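Side-chain contact in methyl transferase from Methanosarcina acetivorans (PDB 6MRO), which probably transfers methyl groups from S-adenosyl-L-methionine, and binds S-adenosyl-L-homocysteine and calcium ions: residues 5-8 against 9-13. The protein carries 1 engineered substitution. Numbering follows the deposited sequence.
Sequences EVYK and GTPPW. With SAH (S-adenosyl-L-homocysteine), chain B.
W13 and Y7 meet through a nearly straight hydrogen bond, W13 NE1 donating to Y7 OH at 2.9 Å (158°), with the phenol oxygen close to the indole plane. Y7 OH in turn donates to O3' of the bound S-adenosyl-L-homocysteine, 2.6 Å away, so one hydroxyl relays a chain from indole to ribose, and the two bonds fix where the tyrosine ring ends. The two ring planes stand at 76° to each other. One face of the indole carries the sulfur of the bound S-adenosyl-L-homocysteine, W13 CE2 lying 3.3 Å from SAH SD; P11 CB sits over the opposite face, toward the rim. At the indole edge V6 CG2 packs 4.0 Å from W13 CZ2, while P11 CG reaches Y7 CE2 at 3.9 Å. W13 CG is held between its backbone N and carbonyl carbon (chi1 59°), which turns the indole back toward the helix end. Replacing W13 with a leucine would probably leave Y7 OH without its donor and strip the flat cover from the sulfur.

Behind this shell the chain reverses just after helix 2-6: K8 centres an inverse gamma turn with a weak bond from G9 N to Y7 O at 3.0 Å, and the backbone angles of G9 would jam a beta carbon against the preceding carbonyl. R43 hydrogen-bonds G9 O, tying the turn to the protein body. Helix 2-6 and the following loop thus contribute one wall of the S-adenosyl-L-homocysteine pocket, at the ribose and sulfur of the bound product, beside D61, consistent with an N-terminal cover in a Rossmann-like methyltransferase fold.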
loop_
_atom_site.group_PDB
_atom_site.type_symbol
_atom_site.label_atom_id
_atom_site.label_comp_id
_atom_site.label_asym_id
_atom_site.label_seq_id
_atom_site.Cartn_x
_atom_site.Cartn_y
_atom_site.Cartn_z
ATOM N N GLU A 5 13.509 -6.698 11.742
ATOM C CA GLU A 5 13.342 -6.607 13.190
ATOM C C GLU A 5 11.871 -6.468 13.574
ATOM O O GLU A 5 11.404 -7.104 14.528
ATOM C CB GLU A 5 14.146 -5.432 13.755
ATOM C CG GLU A 5 15.644 -5.656 13.806
ATOM C CD GLU A 5 16.012 -6.923 14.545
ATOM O OE1 GLU A 5 15.508 -7.122 15.667
ATOM O OE2 GLU A 5 16.819 -7.712 14.011
ATOM N N VAL A 6 11.123 -5.636 12.848
ATOM C CA VAL A 6 9.749 -5.390 13.254
ATOM C C VAL A 6 8.865 -6.605 13.023
ATOM O O VAL A 6 7.850 -6.761 13.709
ATOM C CB VAL A 6 9.176 -4.137 12.549
ATOM C CG1 VAL A 6 10.124 -2.934 12.730
ATOM C CG2 VAL A 6 8.904 -4.410 11.105
ATOM N N TYR A 7 9.241 -7.513 12.127
ATOM C CA TYR A 7 8.427 -8.701 11.910
ATOM C C TYR A 7 8.830 -9.868 12.803
ATOM O O TYR A 7 8.322 -10.981 12.618
ATOM C CB TYR A 7 8.447 -9.090 10.427
ATOM C CG TYR A 7 7.496 -8.198 9.644
ATOM C CD1 TYR A 7 7.971 -7.158 8.867
ATOM C CD2 TYR A 7 6.120 -8.360 9.748
ATOM C CE1 TYR A 7 7.107 -6.315 8.165
ATOM C CE2 TYR A 7 5.228 -7.514 9.055
ATOM C CZ TYR A 7 5.734 -6.498 8.265
ATOM O OH TYR A 7 4.853 -5.678 7.582
ATOM N N LYS A 8 9.692 -9.622 13.794
ATOM C CA LYS A 8 9.959 -10.574 14.874
ATOM C C LYS A 8 8.850 -10.457 15.925
ATOM O O LYS A 8 9.047 -10.036 17.066
ATOM C CB LYS A 8 11.335 -10.317 15.469
ATOM C CG LYS A 8 12.474 -10.677 14.538
ATOM C CD LYS A 8 13.819 -10.294 15.131
ATOM C CE LYS A 8 14.941 -10.764 14.216
ATOM N NZ LYS A 8 16.278 -10.596 14.833
ATOM N N GLY A 9 7.649 -10.849 15.513
ATOM C CA GLY A 9 6.459 -10.610 16.302
ATOM C C GLY A 9 5.366 -10.046 15.417
ATOM O O GLY A 9 5.364 -10.290 14.210
ATOM N N THR A 10 4.448 -9.274 15.997
ATOM C CA THR A 10 3.259 -8.797 15.294
ATOM C C THR A 10 3.174 -7.287 15.470
ATOM O O THR A 10 2.668 -6.807 16.501
ATOM C CB THR A 10 2.003 -9.471 15.831
ATOM O OG1 THR A 10 2.170 -10.895 15.801
ATOM C CG2 THR A 10 0.797 -9.089 15.003
ATOM N N PRO A 11 3.637 -6.515 14.493
ATOM C CA PRO A 11 3.643 -5.051 14.622
ATOM C C PRO A 11 2.236 -4.491 14.519
ATOM O O PRO A 11 1.314 -5.192 14.081
ATOM C CB PRO A 11 4.507 -4.602 13.430
ATOM C CG PRO A 11 4.276 -5.684 12.407
ATOM C CD PRO A 11 4.200 -6.962 13.209
ATOM N N PRO A 12 2.036 -3.227 14.899
ATOM C CA PRO A 12 0.663 -2.720 15.088
ATOM C C PRO A 12 -0.208 -2.724 13.847
ATOM O O PRO A 12 -1.436 -2.817 13.983
ATOM C CB PRO A 12 0.906 -1.291 15.593
ATOM C CG PRO A 12 2.147 -1.433 16.388
ATOM C CD PRO A 12 3.017 -2.322 15.523
ATOM N N TRP A 13 0.372 -2.622 12.645
ATOM C CA TRP A 13 -0.419 -2.656 11.414
ATOM C C TRP A 13 -0.765 -4.075 10.975
ATOM O O TRP A 13 -1.546 -4.247 10.023
ATOM C CB TRP A 13 0.342 -1.952 10.275
ATOM C CG TRP A 13 1.672 -2.611 10.021
ATOM C CD1 TRP A 13 1.914 -3.704 9.228
ATOM C CD2 TRP A 13 2.932 -2.236 10.587
ATOM N NE1 TRP A 13 3.253 -4.033 9.279
ATOM C CE2 TRP A 13 3.900 -3.145 10.099
ATOM C CE3 TRP A 13 3.342 -1.213 11.457
ATOM C CZ2 TRP A 13 5.249 -3.061 10.449
ATOM C CZ3 TRP A 13 4.688 -1.138 11.807
ATOM C CH2 TRP A 13 5.622 -2.051 11.295
HETATM N N SAH B . 0.888 -3.273 3.758
HETATM C CA SAH B . 1.092 -4.115 4.952
HETATM C CB SAH B . 2.341 -3.676 5.707
HETATM C CG SAH B . 2.373 -2.181 6.024
HETATM S SD SAH B . 3.754 -1.694 7.084
HETATM C C SAH B . -0.108 -4.078 5.884
HETATM O O SAH B . -1.045 -3.291 5.680
HETATM O OXT SAH B . -0.143 -4.834 6.867
HETATM C "C5'" SAH B . 4.850 -1.085 5.765
HETATM C "C4'" SAH B . 5.571 -2.210 5.019
HETATM O "O4'" SAH B . 6.408 -1.639 4.022
HETATM C "C3'" SAH B . 6.451 -3.109 5.887
HETATM O "O3'" SAH B . 6.042 -4.451 5.671
HETATM C "C2'" SAH B . 7.862 -2.821 5.391
HETATM O "O2'" SAH B . 8.751 -3.928 5.446
HETATM C "C1'" SAH B . 7.614 -2.372 3.961
HETATM N N9 SAH B . 8.637 -1.495 3.382
HETATM C C8 SAH B . 9.221 -0.378 3.940
HETATM N N7 SAH B . 10.066 0.152 3.038
HETATM C C5 SAH B . 10.011 -0.596 1.909
HETATM C C6 SAH B . 10.666 -0.515 0.684
HETATM N N6 SAH B . 11.545 0.450 0.447
HETATM N N1 SAH B . 10.395 -1.449 -0.282
HETATM C C2 SAH B . 9.479 -2.457 -0.049
HETATM N N3 SAH B . 8.839 -2.552 1.167
HETATM C C4 SAH B . 9.101 -1.621 2.116
#